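Glycerophosphoryl diester phosphodiesterase (PDB 3MZ2) probably hydrolyses glycerophosphodiesters to an alcohol and glycerol 3-phosphate. Local coordinates at residues 21-26 / 287-292; 124-129 / 158-163; 219-224 / 258-263; 253-256 / 262-265. All coordinates share one frame; numbering follows the deposited sequence.

Contact 1 of 4, residues 21-26 / 287-292; sequences ISFYQY and KFFSTL
Aromatic packing carries the contact: Phe-23, from the end of helix 17-23, turns an edge of its ring toward the face of Phe-288. The pair is an offset edge-to-face one, with centroids 5.5 Å apart and planes at 84°. A CH-pi contact adds to it, since Phe-23 CB stands almost on the normal of the Phe-288 ring, 4.2 Å from its centroid. Lys-287 CG lies over the opposite face, so the Phe-288 ring is held between an aliphatic carbon and Phe-23.

Apolar contacts extend the patch. With CG anti to the backbone N (chi1 -180°), the Phe-23 ring slides past Phe-288, bringing CD1 to 3.5 Å from Phe-288 CB, while CE1 comes to 4.0 Å from Phe-289 CZ.

The polar part is less certain. In one of its two conformers Ser-22 places OG at the edge of the Phe-288 ring, 3.6 Å from CZ, where a water may bridge it to Lys-287 NZ. No direct hydrogen bond spans the segments.

Phe-23 and Phe-289 also pack on Leu-12 and Leu-33, so the N-terminal helix and the C-terminal strand, paired with strand 10-12, join over the start of strand 33-36 of a TIM barrel.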
# COMPACT_ATOMS: atom_id res chain seq x y z
N ILE A 21 -10.87 -5.10 24.50
CA ILE A 21 -11.29 -6.44 24.01
C ILE A 21 -12.77 -6.64 24.30
O ILE A 21 -13.54 -7.03 23.44
CB ILE A 21 -10.42 -7.55 24.67
CG1 ILE A 21 -9.01 -7.52 24.13
CG2 ILE A 21 -11.06 -8.97 24.53
CD1 ILE A 21 -8.00 -8.30 24.99
N SER A 22 -13.19 -6.27 25.51
CA SER A 22 -14.59 -6.39 25.86
C SER A 22 -15.50 -5.58 24.95
O SER A 22 -16.55 -6.08 24.48
CB SER A 22 -14.82 -5.93 27.29
OG SER A 22 -16.12 -6.26 27.71
N PHE A 23 -15.09 -4.33 24.71
CA PHE A 23 -15.84 -3.40 23.86
C PHE A 23 -16.13 -4.06 22.50
O PHE A 23 -17.24 -3.99 22.00
CB PHE A 23 -15.05 -2.08 23.70
CG PHE A 23 -15.73 -1.02 22.83
CD1 PHE A 23 -16.84 -0.30 23.30
CD2 PHE A 23 -15.30 -0.75 21.55
CE1 PHE A 23 -17.43 0.68 22.53
CE2 PHE A 23 -15.91 0.20 20.76
CZ PHE A 23 -16.97 0.92 21.27
N TYR A 24 -15.12 -4.74 21.98
CA TYR A 24 -15.20 -5.37 20.66
C TYR A 24 -15.62 -6.86 20.68
O TYR A 24 -15.61 -7.49 19.62
CB TYR A 24 -13.88 -5.20 19.87
CG TYR A 24 -13.79 -3.80 19.27
CD1 TYR A 24 -14.74 -3.37 18.35
CD2 TYR A 24 -12.75 -2.93 19.61
CE1 TYR A 24 -14.70 -2.11 17.81
CE2 TYR A 24 -12.70 -1.69 19.07
CZ TYR A 24 -13.65 -1.28 18.14
OH TYR A 24 -13.62 0.02 17.62
N GLN A 25 -15.99 -7.40 21.83
CA GLN A 25 -16.55 -8.76 21.88
C GLN A 25 -18.00 -8.69 21.43
O GLN A 25 -18.87 -8.03 22.08
CB GLN A 25 -16.47 -9.39 23.29
CG GLN A 25 -17.03 -10.83 23.39
CD GLN A 25 -16.20 -11.88 22.63
OE1 GLN A 25 -15.16 -11.57 22.04
NE2 GLN A 25 -16.66 -13.14 22.65
N TYR A 26 -18.29 -9.37 20.34
CA TYR A 26 -19.65 -9.44 19.83
C TYR A 26 -20.60 -9.92 20.92
O TYR A 26 -20.33 -10.84 21.68
CB TYR A 26 -19.77 -10.32 18.57
CG TYR A 26 -21.19 -10.46 18.08
CD1 TYR A 26 -21.78 -9.45 17.32
CD2 TYR A 26 -21.96 -11.54 18.44
CE1 TYR A 26 -23.09 -9.54 16.90
CE2 TYR A 26 -23.26 -11.66 18.00
CZ TYR A 26 -23.82 -10.66 17.23
OH TYR A 26 -25.13 -10.74 16.80
N LYS A 287 -22.18 0.68 29.07
CA LYS A 287 -21.18 1.16 30.02
C LYS A 287 -19.94 1.81 29.38
O LYS A 287 -19.20 2.53 30.04
CB LYS A 287 -20.71 -0.00 30.88
CG LYS A 287 -20.06 -1.14 30.12
CD LYS A 287 -19.61 -2.18 31.10
CE LYS A 287 -18.89 -3.33 30.45
NZ LYS A 287 -18.51 -4.37 31.47
N PHE A 288 -19.71 1.53 28.10
CA PHE A 288 -18.55 2.05 27.40
C PHE A 288 -18.71 3.46 26.83
O PHE A 288 -17.79 3.94 26.15
CB PHE A 288 -18.15 1.08 26.26
CG PHE A 288 -17.66 -0.27 26.75
CD1 PHE A 288 -16.47 -0.36 27.43
CD2 PHE A 288 -18.40 -1.42 26.54
CE1 PHE A 288 -16.01 -1.58 27.91
CE2 PHE A 288 -17.94 -2.68 27.02
CZ PHE A 288 -16.74 -2.74 27.66
N PHE A 289 -19.86 4.07 27.04
CA PHE A 289 -20.17 5.36 26.44
C PHE A 289 -20.42 6.40 27.51
O PHE A 289 -21.14 6.16 28.49
CB PHE A 289 -21.42 5.24 25.57
CG PHE A 289 -21.25 4.34 24.39
CD1 PHE A 289 -21.47 2.97 24.50
CD2 PHE A 289 -20.83 4.86 23.18
CE1 PHE A 289 -21.31 2.13 23.43
CE2 PHE A 289 -20.67 4.01 22.10
CZ PHE A 289 -20.91 2.65 22.22
N SER A 290 -19.88 7.59 27.29
CA SER A 290 -20.05 8.70 28.22
C SER A 290 -19.93 10.03 27.46
O SER A 290 -20.00 10.05 26.23
CB SER A 290 -19.04 8.62 29.37
OG SER A 290 -19.38 9.52 30.42
N THR A 291 -19.78 11.13 28.20
CA THR A 291 -19.62 12.44 27.62
C THR A 291 -18.56 13.21 28.39
O THR A 291 -18.31 12.95 29.56
CB THR A 291 -20.92 13.29 27.61
OG1 THR A 291 -21.37 13.48 28.93
CG2 THR A 291 -22.03 12.61 26.81
N LEU A 292 -17.95 14.16 27.71
CA LEU A 292 -16.92 15.00 28.26
C LEU A 292 -17.49 16.39 28.08
O LEU A 292 -17.89 16.76 26.97
CB LEU A 292 -15.63 14.80 27.48
CG LEU A 292 -14.30 15.30 28.02
CD1 LEU A 292 -14.23 15.30 29.58
CD2 LEU A 292 -13.20 14.46 27.34
OXT LEU A 292 -17.63 17.12 29.06
O HOH W 1 -16.49 -5.75 30.30

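Contact 2 of 4, residues 124-129 / 158-163; sequences EAIRWA and PYVMIT
Ile-126 of helix 122-129 meets Tyr-159 and Val-160 with a different branch for each. Its CG2, anti to the backbone N and beside the carbonyl carbon, touches Tyr-159 CE2 at 3.7 Å. Its CG1, on the N side of the same CB (chi1 -71°), meets Val-160 CG2 at 4.0 Å. Both neighbours cross the isoleucine at about a right angle, and Val-160 CG2 lies near both branches, so Ile-126 packs against the ring and the valine methyl at once.

Tyr-159 takes the crowded position, its CG between the backbone N and the carbonyl carbon (chi1 55°). From there the ring reaches the helix with its edge: CE2 lies 3.3 Å from Ile-126 O, which is near the ring plane. That oxygen already accepts a weak bond from Ala-129 N, and the ring carbon adds a van der Waals neighbour. The other ring carbon of that edge, CD2, approaches Ala-129 CB at 4.4 Å.

No hydrogen bond crosses; helix 122-129 and the residues leading into strand 160-164 meet through apolar contacts. Ala-129 also rests on Leu-135 and Val-160 on Leu-137, so strand 135-137 lies beneath the helix and beside strand 160-164. Such packing of an outer helix on neighbouring parallel strands is typical of a beta/alpha (TIM) barrel.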
# COMPACT_ATOMS: atom_id res chain seq x y z
N GLU A 124 0.06 14.14 18.30
CA GLU A 124 -1.01 15.04 18.80
C GLU A 124 -2.35 14.30 18.85
O GLU A 124 -3.12 14.48 19.81
CB GLU A 124 -1.16 16.29 17.94
CG GLU A 124 -2.39 17.15 18.26
CD GLU A 124 -2.54 18.31 17.30
OE1 GLU A 124 -1.92 18.26 16.22
OE2 GLU A 124 -3.27 19.26 17.63
N ALA A 125 -2.62 13.47 17.83
CA ALA A 125 -3.87 12.76 17.78
C ALA A 125 -3.98 11.70 18.87
O ALA A 125 -5.03 11.55 19.51
CB ALA A 125 -4.05 12.12 16.37
N ILE A 126 -2.89 10.99 19.10
CA ILE A 126 -2.85 9.95 20.12
C ILE A 126 -3.05 10.59 21.51
O ILE A 126 -3.86 10.09 22.30
CB ILE A 126 -1.50 9.16 20.06
CG1 ILE A 126 -1.44 8.26 18.83
CG2 ILE A 126 -1.26 8.26 21.31
CD1 ILE A 126 -0.08 7.68 18.64
N ARG A 127 -2.34 11.67 21.80
CA ARG A 127 -2.46 12.36 23.09
C ARG A 127 -3.89 12.84 23.34
O ARG A 127 -4.42 12.70 24.45
CB ARG A 127 -1.50 13.55 23.16
CG ARG A 127 -0.02 13.16 23.25
CD ARG A 127 0.84 14.32 23.82
NE ARG A 127 0.28 14.83 25.06
CZ ARG A 127 0.41 16.08 25.49
NH1 ARG A 127 1.12 16.94 24.77
NH2 ARG A 127 -0.15 16.45 26.63
N TRP A 128 -4.52 13.35 22.30
CA TRP A 128 -5.92 13.79 22.37
C TRP A 128 -6.91 12.66 22.50
O TRP A 128 -7.89 12.76 23.20
CB TRP A 128 -6.24 14.57 21.10
CG TRP A 128 -7.69 14.94 20.99
CD1 TRP A 128 -8.32 16.01 21.59
CD2 TRP A 128 -8.70 14.22 20.30
NE1 TRP A 128 -9.66 16.00 21.28
CE2 TRP A 128 -9.92 14.90 20.51
CE3 TRP A 128 -8.70 13.06 19.51
CZ2 TRP A 128 -11.14 14.46 19.92
CZ3 TRP A 128 -9.93 12.60 18.97
CH2 TRP A 128 -11.11 13.31 19.19
N ALA A 129 -6.64 11.55 21.85
CA ALA A 129 -7.60 10.45 21.81
C ALA A 129 -7.75 9.74 23.17
O ALA A 129 -8.81 9.17 23.44
CB ALA A 129 -7.21 9.45 20.72
N PRO A 158 -4.52 0.45 24.53
CA PRO A 158 -5.98 0.51 24.71
C PRO A 158 -6.74 1.48 23.82
O PRO A 158 -7.98 1.52 23.88
CB PRO A 158 -6.12 0.97 26.18
CG PRO A 158 -4.82 0.57 26.83
CD PRO A 158 -3.78 0.73 25.77
N TYR A 159 -6.05 2.31 23.05
CA TYR A 159 -6.72 3.34 22.26
C TYR A 159 -6.12 3.58 20.88
O TYR A 159 -6.54 4.50 20.19
CB TYR A 159 -6.88 4.67 23.02
CG TYR A 159 -5.62 5.27 23.57
CD1 TYR A 159 -5.08 4.83 24.79
CD2 TYR A 159 -5.03 6.42 22.97
CE1 TYR A 159 -3.92 5.39 25.30
CE2 TYR A 159 -3.90 6.99 23.49
CZ TYR A 159 -3.33 6.47 24.63
OH TYR A 159 -2.20 7.07 25.14
N VAL A 160 -5.16 2.77 20.47
CA VAL A 160 -4.60 2.90 19.10
C VAL A 160 -4.53 1.49 18.53
O VAL A 160 -3.73 0.66 18.98
CB VAL A 160 -3.21 3.57 19.11
CG1 VAL A 160 -2.68 3.78 17.64
CG2 VAL A 160 -3.21 4.88 19.89
N MSE A 161 -5.40 1.20 17.56
CA MSE A 161 -5.50 -0.12 16.91
C MSE A 161 -4.73 -0.09 15.61
O MSE A 161 -4.49 1.01 15.05
CB MSE A 161 -6.96 -0.50 16.60
CG MSE A 161 -7.74 -0.73 17.84
SE MSE A 161 -9.67 -0.74 17.53
CE MSE A 161 -9.84 -2.24 16.28
N ILE A 162 -4.41 -1.27 15.10
CA ILE A 162 -3.61 -1.38 13.85
C ILE A 162 -4.44 -2.11 12.79
O ILE A 162 -4.97 -3.16 13.05
CB ILE A 162 -2.31 -2.16 14.11
CG1 ILE A 162 -1.50 -1.49 15.24
CG2 ILE A 162 -1.45 -2.24 12.81
CD1 ILE A 162 -0.42 -2.42 15.89
N THR A 163 -4.52 -1.52 11.60
CA THR A 163 -5.19 -2.16 10.48
C THR A 163 -4.22 -3.13 9.86
O THR A 163 -3.07 -2.76 9.57
CB THR A 163 -5.65 -1.14 9.41
OG1 THR A 163 -6.54 -0.22 10.02
CG2 THR A 163 -6.40 -1.90 8.26

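Contact 3 of 4, residues 219-224 / 258-263; sequences EVIDML and QGVDII
The flat group at this contact is the peptide that links Gly-259 to Val-260: Ile-221 CG2 stands over one of its faces, nearly above Gly-259 O and 4.5 Å from it, a loose approach of methyl to carbonyl. The next flat group, the carboxylate of Asp-261, touches no side chain of segment 219-224 but is gripped at both oxygens, OD1 by a salt bridge to Arg-30 NE, whose NH2 also gives a weak hydrogen bond to Gly-259 O, and OD2 by hydrogen bonds with His-225 NE2 and Cys-231 N. With a charged guanidinium and two further polar partners around it, this buried group is probably kept ionised.

The main side-chain touch is apolar. The backbones come nearest at Ile-221 CA and Val-260 CA, 7.6 Å apart. Ile-221 CB points at the opposite segment, and an extended chain beyond it (chi2 163°) sends CD1 out to Val-260 CG2, 3.8 Å away. Val-260 offers that branch because CG2 lies anti to its carbonyl carbon, and the two side chains cross at about a right angle.

The setting is the rim of the TIM barrel, where helix 245-257 gives way to strand 262-265. Gly-259, with positive phi (105°), closes the helix in a Schellman motif, a backbone shape that glycine adopts easily. Helix 215-226 lies alongside the turn that follows: Ile-221 packs on Cys-231 of strand 231-234, and Val-260 rests on Ile-233 of that strand and on Ile-255.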
# COMPACT_ATOMS: atom_id res chain seq x y z
N GLU A 219 -22.49 -14.67 5.18
CA GLU A 219 -22.00 -15.94 5.68
C GLU A 219 -20.73 -15.69 6.50
O GLU A 219 -20.58 -16.23 7.58
CB GLU A 219 -21.76 -16.89 4.51
CG GLU A 219 -21.53 -18.36 4.88
CD GLU A 219 -20.17 -18.61 5.48
OE1 GLU A 219 -19.15 -18.03 4.99
OE2 GLU A 219 -20.12 -19.43 6.44
N VAL A 220 -19.82 -14.87 5.98
CA VAL A 220 -18.61 -14.51 6.74
C VAL A 220 -18.97 -13.82 8.05
O VAL A 220 -18.39 -14.11 9.10
CB VAL A 220 -17.65 -13.69 5.88
CG1 VAL A 220 -16.45 -13.18 6.70
CG2 VAL A 220 -17.18 -14.52 4.66
N ILE A 221 -19.95 -12.92 8.01
CA ILE A 221 -20.36 -12.21 9.21
C ILE A 221 -20.90 -13.17 10.26
O ILE A 221 -20.58 -13.03 11.45
CB ILE A 221 -21.42 -11.11 8.88
CG1 ILE A 221 -20.79 -9.95 8.10
CG2 ILE A 221 -22.06 -10.62 10.14
CD1 ILE A 221 -21.84 -9.08 7.40
N ASP A 222 -21.71 -14.15 9.83
CA ASP A 222 -22.22 -15.20 10.74
C ASP A 222 -21.07 -16.01 11.37
O ASP A 222 -21.06 -16.22 12.59
CB ASP A 222 -23.18 -16.12 9.99
CG ASP A 222 -24.57 -15.50 9.78
OD1 ASP A 222 -24.89 -14.48 10.43
OD2 ASP A 222 -25.34 -16.08 8.97
N MSE A 223 -20.07 -16.39 10.56
CA MSE A 223 -18.88 -17.10 11.05
C MSE A 223 -18.14 -16.27 12.09
O MSE A 223 -17.69 -16.78 13.12
CB MSE A 223 -17.91 -17.40 9.91
CG MSE A 223 -18.40 -18.45 8.96
SE MSE A 223 -17.19 -18.65 7.45
CE MSE A 223 -15.68 -19.45 8.38
N LEU A 224 -17.99 -14.99 11.80
CA LEU A 224 -17.25 -14.08 12.65
C LEU A 224 -18.03 -13.78 13.95
O LEU A 224 -17.46 -13.77 15.04
CB LEU A 224 -16.89 -12.80 11.90
CG LEU A 224 -15.78 -12.98 10.85
CD1 LEU A 224 -15.69 -11.74 9.97
CD2 LEU A 224 -14.44 -13.34 11.54
N GLN A 258 -29.23 -5.54 8.31
CA GLN A 258 -28.61 -6.76 7.79
C GLN A 258 -27.70 -7.47 8.81
O GLN A 258 -27.17 -8.57 8.54
CB GLN A 258 -27.81 -6.49 6.51
CG GLN A 258 -28.57 -5.99 5.27
CD GLN A 258 -29.61 -6.97 4.76
OE1 GLN A 258 -30.13 -7.79 5.52
NE2 GLN A 258 -29.94 -6.87 3.47
N GLY A 259 -27.47 -6.84 9.96
CA GLY A 259 -26.74 -7.48 11.08
C GLY A 259 -25.31 -6.99 11.27
O GLY A 259 -24.57 -7.48 12.15
N VAL A 260 -24.93 -6.03 10.44
CA VAL A 260 -23.58 -5.42 10.50
C VAL A 260 -23.49 -4.55 11.77
O VAL A 260 -24.48 -3.91 12.22
CB VAL A 260 -23.31 -4.61 9.25
CG1 VAL A 260 -22.04 -3.75 9.42
CG2 VAL A 260 -23.17 -5.53 8.00
N ASP A 261 -22.31 -4.58 12.39
CA ASP A 261 -22.09 -4.02 13.75
C ASP A 261 -21.55 -2.61 13.71
O ASP A 261 -21.84 -1.79 14.62
CB ASP A 261 -21.16 -4.95 14.55
CG ASP A 261 -21.65 -6.40 14.53
OD1 ASP A 261 -22.81 -6.61 14.96
OD2 ASP A 261 -20.94 -7.25 13.94
N ILE A 262 -20.72 -2.34 12.70
CA ILE A 262 -19.99 -1.08 12.64
C ILE A 262 -20.08 -0.55 11.21
O ILE A 262 -19.94 -1.30 10.26
CB ILE A 262 -18.47 -1.27 13.04
CG1 ILE A 262 -18.32 -2.11 14.34
CG2 ILE A 262 -17.80 0.09 13.14
CD1 ILE A 262 -16.89 -2.52 14.70
N ILE A 263 -20.39 0.74 11.08
CA ILE A 263 -20.28 1.44 9.78
C ILE A 263 -19.09 2.39 9.81
O ILE A 263 -19.03 3.29 10.71
CB ILE A 263 -21.55 2.22 9.45
CG1 ILE A 263 -22.66 1.22 9.15
CG2 ILE A 263 -21.32 3.11 8.22
CD1 ILE A 263 -24.07 1.86 9.09

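Contact 4 of 4, residues 253-256 / 262-265; sequences RMII and IIES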
# COMPACT_ATOMS: atom_id res chain seq x y z
N ARG A 253 -29.22 2.64 7.45
CA ARG A 253 -30.16 1.77 8.17
C ARG A 253 -30.22 0.34 7.65
O ARG A 253 -30.23 -0.60 8.43
CB ARG A 253 -31.56 2.43 8.24
CG ARG A 253 -31.63 3.61 9.19
CD ARG A 253 -33.05 4.12 9.31
NE ARG A 253 -33.59 4.69 8.07
CZ ARG A 253 -33.50 5.98 7.72
NH1 ARG A 253 -32.87 6.88 8.52
NH2 ARG A 253 -34.06 6.37 6.57
N MSE A 254 -30.22 0.17 6.33
CA MSE A 254 -30.27 -1.17 5.74
C MSE A 254 -29.05 -1.99 6.19
O MSE A 254 -29.17 -3.16 6.55
CB MSE A 254 -30.34 -1.05 4.21
CG MSE A 254 -30.28 -2.35 3.50
SE MSE A 254 -31.18 -2.23 1.75
CE MSE A 254 -30.13 -0.74 0.93
N ILE A 255 -27.87 -1.35 6.27
CA ILE A 255 -26.67 -2.04 6.70
C ILE A 255 -26.84 -2.58 8.12
O ILE A 255 -26.54 -3.74 8.38
CB ILE A 255 -25.41 -1.18 6.60
CG1 ILE A 255 -25.09 -0.94 5.12
CG2 ILE A 255 -24.25 -1.87 7.32
CD1 ILE A 255 -24.22 0.29 4.84
N ILE A 256 -27.38 -1.76 9.03
CA ILE A 256 -27.60 -2.20 10.40
C ILE A 256 -28.68 -3.33 10.44
O ILE A 256 -28.52 -4.36 11.12
CB ILE A 256 -27.95 -1.01 11.33
CG1 ILE A 256 -26.79 0.02 11.38
CG2 ILE A 256 -28.28 -1.48 12.74
CD1 ILE A 256 -25.41 -0.59 11.75
N ILE A 262 -20.72 -2.34 12.70
CA ILE A 262 -19.99 -1.08 12.64
C ILE A 262 -20.08 -0.55 11.21
O ILE A 262 -19.94 -1.30 10.26
CB ILE A 262 -18.47 -1.27 13.04
CG1 ILE A 262 -18.32 -2.11 14.34
CG2 ILE A 262 -17.80 0.09 13.14
CD1 ILE A 262 -16.89 -2.52 14.70
N ILE A 263 -20.39 0.74 11.08
CA ILE A 263 -20.28 1.44 9.78
C ILE A 263 -19.09 2.39 9.81
O ILE A 263 -19.03 3.29 10.71
CB ILE A 263 -21.55 2.22 9.45
CG1 ILE A 263 -22.66 1.22 9.15
CG2 ILE A 263 -21.32 3.11 8.22
CD1 ILE A 263 -24.07 1.86 9.09
N GLU A 264 -18.14 2.20 8.91
CA GLU A 264 -17.08 3.18 8.65
C GLU A 264 -17.48 4.06 7.48
O GLU A 264 -17.80 3.56 6.40
CB GLU A 264 -15.74 2.52 8.34
CG GLU A 264 -14.62 3.51 8.06
CD GLU A 264 -13.42 2.85 7.43
OE1 GLU A 264 -13.49 2.40 6.26
OE2 GLU A 264 -12.41 2.75 8.10
N SER A 265 -17.43 5.38 7.69
CA SER A 265 -18.00 6.33 6.75
C SER A 265 -17.24 7.63 6.71
O SER A 265 -16.71 8.09 7.77
CB SER A 265 -19.48 6.57 7.13
OG SER A 265 -20.13 7.53 6.33
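Ile-255 and Ile-256 of helix 245-257 lie over Ile-263 of strand 262-265 with the two backbones nearly evenly spaced, 7.9 Å from Ile-255 CA to Ile-263 CA and 8.0 Å from Ile-256 CA to Ile-262 CA, the numbering rising along one segment as it falls along the other. Ile-263 is the strand side chain that meets both. Its CG1 lies 3.9 Å from Ile-255 CG2, and its terminal CD1 meets Ile-256 CD1 at 3.9 Å and Ile-256 CG1 at 4.0 Å.

The two helix residues reach it differently. Ile-255 aims its CB at the strand and uses the short CG2 branch. In Ile-256 the CB is turned off to one side, but the bent second torsion (chi2 -53°) folds CD1 back onto Ile-263. In both pairs the side chains meet at a slant, touching through methyl and methylene carbons. Val-271 of helix 268-275 also packs on Ile-263, and Ile-255 bears on Ile-233.

Neighbouring strand residues serve the opposite face: Ile-262 turns its CB away from the helix and packs on Met-232, while Glu-264 hydrogen-bonds through OE1 with Ser-234 OG. The helix and strand are the second half of the beta-alpha-beta unit that begins with strand 231-234, its helix outside the barrel wall. With no hydrogen bond across, the contact rests on dispersion and the burial of Ile-255 and Ile-263, with Ile-256 partly exposed beside them; it gives the helix no fixed polar anchor, and the strand's polar bonds, backbone and side chain, run to its other neighbours.

How the contacts relate
Following the chain, helix 17-23 comes after strand 10-12 and opens contact 1, which is the last to close, when the C-terminal strand returns to it; its loop encloses the other three contacts. Contact 2 closes early, tying helix 122-129 to the start of strand 160-164. Contacts 3 and 4 follow it in series, on the opposite side of the chain's centre: contact 4 opens inside the loop of contact 3 and both end on the same stretch, sharing Ile-262 and Ile-263. They touch where Val-260 meets Ile-255. Tyr-24 of contact 1 reaches selenomethionine Met-161 of contact 2 and Ile-262 of contacts 3 and 4, so the segment after helix 17-23 touches strands 160-164 and 262-265.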